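Local structure of oligogalacturonate lyase (Vibrio parahaemolyticus RIMD 2210633, 3C5M) at residues T340-L345 and I351-P356; V365-D370 and A376-D381. The protein is an oligogalacturonate lyase, a manganese-binding seven-bladed beta-propeller enzyme that probably cleaves short pectin-derived oligogalacturonates by beta-elimination. One frame throughout, in Å; residues are numbered along the deposited sequence.

Contact 1 (T340-L345 and I351-P356); sequences TSWDVL and ITHPHP. With MN (manganese (II) ion), chain D.
The indole of W342 turns the edge of its six-membered ring toward one face of the H353 imidazole, an offset edge-to-face pair with ring centroids 5.4 Å apart and planes at 61°. Both segments belong to the loop between strands 334-337 and 357-358 of the beta-propeller, and this loop helps form the manganese site. W342 CE3 makes the closest approach of the pair, 3.7 Å from H353 CD2. One face of the indole carries the methyl CG2 of T340, and W342 CH2 touches P354 CD at 3.7 Å. The H353 ring has water 1 at its edge, in plane, while H353 CB lies over one face of the H355 ring. H353 ND1 and H355 NE2 each lie 2.2 Å from the manganese, with water 1, H287 and Q350 as further ligands. W342 is thus a second-shell residue, its ring lying against a first-shell histidine. Beside the aromatic pair, two threonines join the backbones. T340 OG1 donates to T352 O at 2.9 Å, in the carbonyl plane. T352 holds its own hydroxyl anti to the backbone N (chi1 179°), which directs OG1 to S341 O at 2.8 Å, the donor standing 49° out of that carbonyl plane.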
ATOM      1  N   THR A 340      -8.308   0.838 -16.228  1.00 43.00           N
ATOM      2  CA  THR A 340      -7.786   2.123 -15.811  1.00 46.41           C
ATOM      3  C   THR A 340      -6.745   2.621 -16.808  1.00 47.03           C
ATOM      4  O   THR A 340      -6.023   1.830 -17.412  1.00 45.92           O
ATOM      5  CB  THR A 340      -7.147   2.032 -14.402  1.00 47.03           C
ATOM      6  OG1 THR A 340      -6.829   3.347 -13.929  1.00 45.19           O
ATOM      7  CG2 THR A 340      -5.870   1.199 -14.442  1.00 36.92           C
ATOM      8  N   SER A 341      -6.694   3.936 -16.988  1.00 47.83           N
ATOM      9  CA  SER A 341      -5.733   4.579 -17.882  1.00 55.16           C
ATOM     10  C   SER A 341      -4.589   4.962 -16.975  1.00 54.53           C
ATOM     11  O   SER A 341      -4.643   6.013 -16.343  1.00 61.37           O
ATOM     12  CB  SER A 341      -6.320   5.867 -18.449  1.00 65.21           C
ATOM     13  OG  SER A 341      -6.471   6.842 -17.413  1.00 54.79           O
ATOM     14  N   TRP A 342      -3.554   4.141 -16.906  1.00 42.81           N
ATOM     15  CA  TRP A 342      -2.444   4.439 -16.011  1.00 48.07           C
ATOM     16  C   TRP A 342      -1.781   5.809 -16.183  1.00 53.72           C
ATOM     17  O   TRP A 342      -0.574   5.950 -15.993  1.00 60.63           O
ATOM     18  CB  TRP A 342      -1.404   3.337 -16.128  1.00 42.16           C
ATOM     19  CG  TRP A 342      -2.004   1.985 -15.974  1.00 44.30           C
ATOM     20  CD1 TRP A 342      -2.750   1.307 -16.895  1.00 47.33           C
ATOM     21  CD2 TRP A 342      -1.908   1.137 -14.829  1.00 44.15           C
ATOM     22  NE1 TRP A 342      -3.121   0.082 -16.393  1.00 40.78           N
ATOM     23  CE2 TRP A 342      -2.618  -0.047 -15.128  1.00 36.28           C
ATOM     24  CE3 TRP A 342      -1.291   1.262 -13.575  1.00 40.34           C
ATOM     25  CZ2 TRP A 342      -2.723  -1.101 -14.224  1.00 45.33           C
ATOM     26  CZ3 TRP A 342      -1.397   0.215 -12.674  1.00 41.35           C
ATOM     27  CH2 TRP A 342      -2.110  -0.955 -13.005  1.00 42.50           C
ATOM     28  N   ASP A 343      -2.577   6.820 -16.518  1.00 54.97           N
ATOM     29  CA  ASP A 343      -2.084   8.180 -16.720  1.00 52.87           C
ATOM     30  C   ASP A 343      -1.627   8.828 -15.426  1.00 47.29           C
ATOM     31  O   ASP A 343      -2.005   8.409 -14.339  1.00 52.42           O
ATOM     32  CB  ASP A 343      -3.183   9.041 -17.345  1.00 62.11           C
ATOM     33  CG  ASP A 343      -3.528   8.615 -18.756  1.00 65.16           C
ATOM     34  OD1 ASP A 343      -4.527   9.138 -19.291  1.00 66.63           O
ATOM     35  OD2 ASP A 343      -2.799   7.772 -19.327  1.00 73.77           O
ATOM     36  N   VAL A 344      -0.803   9.856 -15.554  1.00 45.85           N
ATOM     37  CA  VAL A 344      -0.316  10.567 -14.391  1.00 50.06           C
ATOM     38  C   VAL A 344      -1.050  11.891 -14.281  1.00 52.11           C
ATOM     39  O   VAL A 344      -0.885  12.772 -15.117  1.00 60.47           O
ATOM     40  CB  VAL A 344       1.193  10.833 -14.488  1.00 47.37           C
ATOM     41  CG1 VAL A 344       1.951   9.518 -14.422  1.00 47.08           C
ATOM     42  CG2 VAL A 344       1.507  11.541 -15.789  1.00 62.78           C
ATOM     43  N   LEU A 345      -1.875  12.022 -13.252  1.00 49.73           N
ATOM     44  CA  LEU A 345      -2.627  13.242 -13.035  1.00 53.59           C
ATOM     45  C   LEU A 345      -1.837  14.242 -12.196  1.00 61.90           C
ATOM     46  O   LEU A 345      -1.489  13.962 -11.048  1.00 63.24           O
ATOM     47  CB  LEU A 345      -3.945  12.920 -12.336  1.00 56.19           C
ATOM     48  CG  LEU A 345      -5.166  12.649 -13.212  1.00 56.42           C
ATOM     49  CD1 LEU A 345      -5.640  13.956 -13.809  1.00 59.67           C
ATOM     50  CD2 LEU A 345      -4.829  11.633 -14.297  1.00 54.44           C
ATOM     51  N   ILE A 351      -2.580   7.963  -8.021  1.00 49.28           N
ATOM     52  CA  ILE A 351      -4.052   8.061  -7.947  1.00 51.83           C
ATOM     53  C   ILE A 351      -4.753   7.151  -8.922  1.00 50.06           C
ATOM     54  O   ILE A 351      -5.836   6.629  -8.651  1.00 52.13           O
ATOM     55  CB  ILE A 351      -4.570   9.465  -8.254  1.00 49.64           C
ATOM     56  CG1 ILE A 351      -3.538  10.214  -9.086  1.00 52.27           C
ATOM     57  CG2 ILE A 351      -4.931  10.188  -6.972  1.00 51.04           C
ATOM     58  CD1 ILE A 351      -3.874  11.666  -9.227  1.00 70.30           C
ATOM     59  N   THR A 352      -4.102   6.962 -10.057  1.00 46.05           N
ATOM     60  CA  THR A 352      -4.648   6.171 -11.137  1.00 40.58           C
ATOM     61  C   THR A 352      -4.488   4.659 -10.929  1.00 37.50           C
ATOM     62  O   THR A 352      -5.118   3.867 -11.623  1.00 36.41           O
ATOM     63  CB  THR A 352      -4.016   6.663 -12.467  1.00 29.12           C
ATOM     64  OG1 THR A 352      -4.519   5.893 -13.552  1.00 41.84           O
ATOM     65  CG2 THR A 352      -2.489   6.558 -12.414  1.00 38.94           C
ATOM     66  N   HIS A 353      -3.673   4.257  -9.960  1.00 39.66           N
ATOM     67  CA  HIS A 353      -3.481   2.833  -9.688  1.00 35.25           C
ATOM     68  C   HIS A 353      -4.690   2.193  -8.997  1.00 33.62           C
ATOM     69  O   HIS A 353      -5.261   2.750  -8.053  1.00 36.32           O
ATOM     70  CB  HIS A 353      -2.236   2.612  -8.813  1.00 38.64           C
ATOM     71  CG  HIS A 353      -0.940   2.908  -9.506  1.00 34.28           C
ATOM     72  ND1 HIS A 353       0.283   2.534  -8.985  1.00 38.31           N
ATOM     73  CD2 HIS A 353      -0.674   3.540 -10.671  1.00 27.61           C
ATOM     74  CE1 HIS A 353       1.244   2.923  -9.803  1.00 32.64           C
ATOM     75  NE2 HIS A 353       0.692   3.536 -10.833  1.00 38.91           N
ATOM     76  N   PRO A 354      -5.101   1.013  -9.467  1.00 29.84           N
ATOM     77  CA  PRO A 354      -6.243   0.317  -8.869  1.00 38.77           C
ATOM     78  C   PRO A 354      -6.001  -0.042  -7.399  1.00 36.39           C
ATOM     79  O   PRO A 354      -6.890   0.130  -6.566  1.00 42.82           O
ATOM     80  CB  PRO A 354      -6.391  -0.925  -9.745  1.00 35.66           C
ATOM     81  CG  PRO A 354      -5.872  -0.450 -11.091  1.00 18.73           C
ATOM     82  CD  PRO A 354      -4.656   0.337 -10.697  1.00 27.18           C
ATOM     83  N   HIS A 355      -4.796  -0.529  -7.095  1.00 34.98           N
ATOM     84  CA  HIS A 355      -4.419  -0.932  -5.728  1.00 30.51           C
ATOM     85  C   HIS A 355      -5.482  -1.823  -5.100  1.00 26.44           C
ATOM     86  O   HIS A 355      -6.004  -1.537  -4.020  1.00 27.96           O
ATOM     87  CB  HIS A 355      -4.192   0.310  -4.854  1.00 20.23           C
ATOM     88  CG  HIS A 355      -2.986   1.097  -5.248  1.00 15.87           C
ATOM     89  ND1 HIS A 355      -2.859   2.443  -4.991  1.00 26.96           N
ATOM     90  CD2 HIS A 355      -1.863   0.731  -5.910  1.00 23.90           C
ATOM     91  CE1 HIS A 355      -1.711   2.874  -5.483  1.00 31.65           C
ATOM     92  NE2 HIS A 355      -1.089   1.853  -6.045  1.00 26.93           N
ATOM     93  N   PRO A 356      -5.811  -2.920  -5.769  1.00 17.64           N
ATOM     94  CA  PRO A 356      -6.823  -3.839  -5.259  1.00 24.27           C
ATOM     95  C   PRO A 356      -6.504  -4.373  -3.869  1.00 22.96           C
ATOM     96  O   PRO A 356      -5.361  -4.654  -3.530  1.00 19.97           O
ATOM     97  CB  PRO A 356      -6.876  -4.928  -6.328  1.00 20.10           C
ATOM     98  CG  PRO A 356      -5.490  -4.932  -6.873  1.00 17.88           C
ATOM     99  CD  PRO A 356      -5.130  -3.469  -6.946  1.00 14.41           C
TER
HETATM  100 MN    MN D 401       0.791   1.546  -7.071  1.00 30.99          MN
HETATM  101  O   HOH W   1       2.938   1.512  -7.775  1.00  6.75           O

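Contact 2 (V365-D370 and A376-D381); sequences VLFTSD and AIYIAD
Six backbone hydrogen bonds join V365-S369 to A376-A380 as the two strands of an antiparallel hairpin. V365 with A380, F367 with Y378 and S369 with A376 are the hydrogen-bonded pairs, each bonded in both directions. The straightest is Y378 N to F367 O, 2.9 Å long with 178° at the hydrogen. L366-I379 and T368-I377 are the non-hydrogen-bonded pairs between them. CA-H...O contacts supplement the ladder, including I379 CA to V365 O at 3.1 Å.

Aromatic contacts lie on the face that bears V365, F367, S369, A376, Y378 and A380. F367 takes the position between backbone N and carbonyl carbon (chi1 66°), which carries its ring across to the neighbouring strand. There Y378 CB sits over one ring face, a CH-pi contact 4.0 Å from the centroid, and A380 CB meets the ring edge at F367 CE2. The two rings are near parallel, at 18°, but slid so far apart that they barely overlap. The phenol of Y378 continues past S369, whose CB lies 3.8 Å from Y378 CE1, and its hydroxyl hydrogen-bonds E372.

Aliphatic packing occupies the other face: L366 CD1 fits between I377 CG2, at 3.4 Å, and I379 CG1, at 3.5 Å. Strand 22-25 pairs antiparallel with 376-381, I379 hydrogen-bonding T24 through the backbone, so N-terminal and C-terminal strands share one sheet, the closure typical of a beta-propeller.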
ATOM      1  N   VAL A 365     -13.710  -6.587  -3.510  1.00 28.71           N
ATOM      2  CA  VAL A 365     -12.393  -6.043  -3.748  1.00 24.49           C
ATOM      3  C   VAL A 365     -12.571  -4.563  -4.029  1.00 34.44           C
ATOM      4  O   VAL A 365     -13.333  -4.177  -4.921  1.00 32.39           O
ATOM      5  CB  VAL A 365     -11.708  -6.683  -4.957  1.00 24.82           C
ATOM      6  CG1 VAL A 365     -10.449  -5.902  -5.310  1.00 30.58           C
ATOM      7  CG2 VAL A 365     -11.349  -8.120  -4.646  1.00 29.47           C
ATOM      8  N   LEU A 366     -11.867  -3.748  -3.245  1.00 30.62           N
ATOM      9  CA  LEU A 366     -11.902  -2.292  -3.350  1.00 18.78           C
ATOM     10  C   LEU A 366     -10.758  -1.906  -4.238  1.00 22.85           C
ATOM     11  O   LEU A 366      -9.687  -2.495  -4.144  1.00 21.19           O
ATOM     12  CB  LEU A 366     -11.688  -1.672  -1.978  1.00 18.51           C
ATOM     13  CG  LEU A 366     -11.609  -0.164  -1.859  1.00 22.74           C
ATOM     14  CD1 LEU A 366     -13.024   0.424  -1.917  1.00 25.55           C
ATOM     15  CD2 LEU A 366     -10.950   0.203  -0.525  1.00 15.42           C
ATOM     16  N   PHE A 367     -10.983  -0.919  -5.101  1.00 29.14           N
ATOM     17  CA  PHE A 367      -9.940  -0.458  -6.017  1.00 25.81           C
ATOM     18  C   PHE A 367     -10.307   0.870  -6.651  1.00 29.83           C
ATOM     19  O   PHE A 367     -11.465   1.282  -6.602  1.00 40.66           O
ATOM     20  CB  PHE A 367      -9.687  -1.510  -7.100  1.00 35.24           C
ATOM     21  CG  PHE A 367     -10.843  -1.717  -8.038  1.00 31.18           C
ATOM     22  CD1 PHE A 367     -10.964  -0.952  -9.188  1.00 39.85           C
ATOM     23  CD2 PHE A 367     -11.797  -2.684  -7.787  1.00 26.07           C
ATOM     24  CE1 PHE A 367     -12.018  -1.154 -10.075  1.00 35.34           C
ATOM     25  CE2 PHE A 367     -12.855  -2.888  -8.673  1.00 39.27           C
ATOM     26  CZ  PHE A 367     -12.962  -2.122  -9.817  1.00 29.22           C
ATOM     27  N   THR A 368      -9.317   1.545  -7.232  1.00 24.20           N
ATOM     28  CA  THR A 368      -9.543   2.837  -7.879  1.00 30.49           C
ATOM     29  C   THR A 368      -9.529   2.686  -9.387  1.00 33.47           C
ATOM     30  O   THR A 368      -8.891   1.780  -9.912  1.00 40.07           O
ATOM     31  CB  THR A 368      -8.429   3.868  -7.555  1.00 27.46           C
ATOM     32  OG1 THR A 368      -8.280   4.011  -6.138  1.00 35.26           O
ATOM     33  CG2 THR A 368      -8.786   5.231  -8.146  1.00 22.74           C
ATOM     34  N   SER A 369     -10.246   3.559 -10.086  1.00 34.35           N
ATOM     35  CA  SER A 369     -10.222   3.548 -11.546  1.00 40.76           C
ATOM     36  C   SER A 369     -10.740   4.852 -12.118  1.00 39.76           C
ATOM     37  O   SER A 369     -11.561   5.521 -11.499  1.00 51.23           O
ATOM     38  CB  SER A 369     -11.040   2.404 -12.130  1.00 28.93           C
ATOM     39  OG  SER A 369     -10.834   2.389 -13.536  1.00 25.54           O
ATOM     40  N   ASP A 370     -10.259   5.230 -13.293  1.00 39.18           N
ATOM     41  CA  ASP A 370     -10.746   6.462 -13.901  1.00 46.62           C
ATOM     42  C   ASP A 370     -11.381   6.196 -15.256  1.00 44.35           C
ATOM     43  O   ASP A 370     -11.440   7.081 -16.102  1.00 49.31           O
ATOM     44  CB  ASP A 370      -9.610   7.473 -14.066  1.00 47.18           C
ATOM     45  CG  ASP A 370      -8.518   6.995 -15.013  1.00 48.17           C
ATOM     46  OD1 ASP A 370      -7.595   7.806 -15.309  1.00 52.76           O
ATOM     47  OD2 ASP A 370      -8.576   5.823 -15.454  1.00 43.89           O
ATOM     48  N   ALA A 376     -12.089   7.290  -9.457  1.00 29.63           N
ATOM     49  CA  ALA A 376     -13.169   7.012  -8.520  1.00 32.73           C
ATOM     50  C   ALA A 376     -12.942   5.658  -7.838  1.00 35.05           C
ATOM     51  O   ALA A 376     -12.104   4.855  -8.269  1.00 35.46           O
ATOM     52  CB  ALA A 376     -14.499   7.016  -9.251  1.00 25.39           C
ATOM     53  N   ILE A 377     -13.713   5.403  -6.787  1.00 32.87           N
ATOM     54  CA  ILE A 377     -13.576   4.181  -6.004  1.00 34.91           C
ATOM     55  C   ILE A 377     -14.687   3.172  -6.257  1.00 35.02           C
ATOM     56  O   ILE A 377     -15.870   3.514  -6.213  1.00 38.20           O
ATOM     57  CB  ILE A 377     -13.541   4.525  -4.492  1.00 36.06           C
ATOM     58  CG1 ILE A 377     -12.473   5.585  -4.231  1.00 37.90           C
ATOM     59  CG2 ILE A 377     -13.199   3.304  -3.672  1.00 35.91           C
ATOM     60  CD1 ILE A 377     -12.464   6.076  -2.816  1.00 44.14           C
ATOM     61  N   TYR A 378     -14.301   1.923  -6.511  1.00 34.56           N
ATOM     62  CA  TYR A 378     -15.264   0.849  -6.772  1.00 27.13           C
ATOM     63  C   TYR A 378     -15.014  -0.321  -5.847  1.00 22.79           C
ATOM     64  O   TYR A 378     -13.941  -0.451  -5.274  1.00 40.19           O
ATOM     65  CB  TYR A 378     -15.130   0.334  -8.211  1.00 27.22           C
ATOM     66  CG  TYR A 378     -15.303   1.378  -9.291  1.00 31.33           C
ATOM     67  CD1 TYR A 378     -14.266   2.243  -9.626  1.00 29.47           C
ATOM     68  CD2 TYR A 378     -16.519   1.521  -9.955  1.00 36.23           C
ATOM     69  CE1 TYR A 378     -14.434   3.230 -10.591  1.00 43.35           C
ATOM     70  CE2 TYR A 378     -16.698   2.506 -10.926  1.00 45.44           C
ATOM     71  CZ  TYR A 378     -15.651   3.361 -11.236  1.00 46.27           C
ATOM     72  OH  TYR A 378     -15.826   4.359 -12.176  1.00 53.09           O
ATOM     73  N   ILE A 379     -16.017  -1.169  -5.699  1.00 22.53           N
ATOM     74  CA  ILE A 379     -15.884  -2.373  -4.902  1.00 18.14           C
ATOM     75  C   ILE A 379     -16.505  -3.467  -5.754  1.00 30.75           C
ATOM     76  O   ILE A 379     -17.706  -3.456  -6.018  1.00 35.79           O
ATOM     77  CB  ILE A 379     -16.647  -2.292  -3.563  1.00 22.80           C
ATOM     78  CG1 ILE A 379     -15.868  -1.447  -2.562  1.00 27.38           C
ATOM     79  CG2 ILE A 379     -16.845  -3.687  -2.993  1.00 24.90           C
ATOM     80  CD1 ILE A 379     -16.629  -1.124  -1.327  1.00 10.37           C
ATOM     81  N   ALA A 380     -15.681  -4.406  -6.201  1.00 33.40           N
ATOM     82  CA  ALA A 380     -16.171  -5.498  -7.023  1.00 33.66           C
ATOM     83  C   ALA A 380     -16.530  -6.688  -6.141  1.00 42.58           C
ATOM     84  O   ALA A 380     -15.738  -7.104  -5.299  1.00 45.01           O
ATOM     85  CB  ALA A 380     -15.111  -5.902  -8.039  1.00 29.34           C
ATOM     86  N   ASP A 381     -17.727  -7.233  -6.337  1.00 47.37           N
ATOM     87  CA  ASP A 381     -18.170  -8.395  -5.579  1.00 47.27           C
ATOM     88  C   ASP A 381     -17.245  -9.551  -5.899  1.00 40.79           C
ATOM     89  O   ASP A 381     -16.574  -9.536  -6.923  1.00 41.68           O
ATOM     90  CB  ASP A 381     -19.613  -8.755  -5.955  1.00 52.33           C
ATOM     91  CG  ASP A 381     -20.644  -7.980  -5.135  1.00 65.70           C
ATOM     92  OD1 ASP A 381     -20.477  -6.745  -4.939  1.00 68.01           O
ATOM     93  OD2 ASP A 381     -21.634  -8.608  -4.692  1.00 65.28           O
TER

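In the fold
Contact 2 is the more deeply buried, with none of its touching residues exposed, whereas contact 1 is partly buried, with T340, W342 and L345 partly exposed. Their chemistry follows place: contact 2 joins regular strands by repeated backbone bonds and apolar side chains, while contact 1 joins irregular loop by threonine hydroxyls and a tryptophan beside the metal. They hold different elements in series along the chain, their centres about 11 Å apart, yet meet directly. P354 O probably accepts a hydrogen bond from T368 N at 2.9 Å, and S341 OG is probably bonded to D370 OD2. The metal-binding loop therefore borders strand 364-369, on the strand's side away from 376-381.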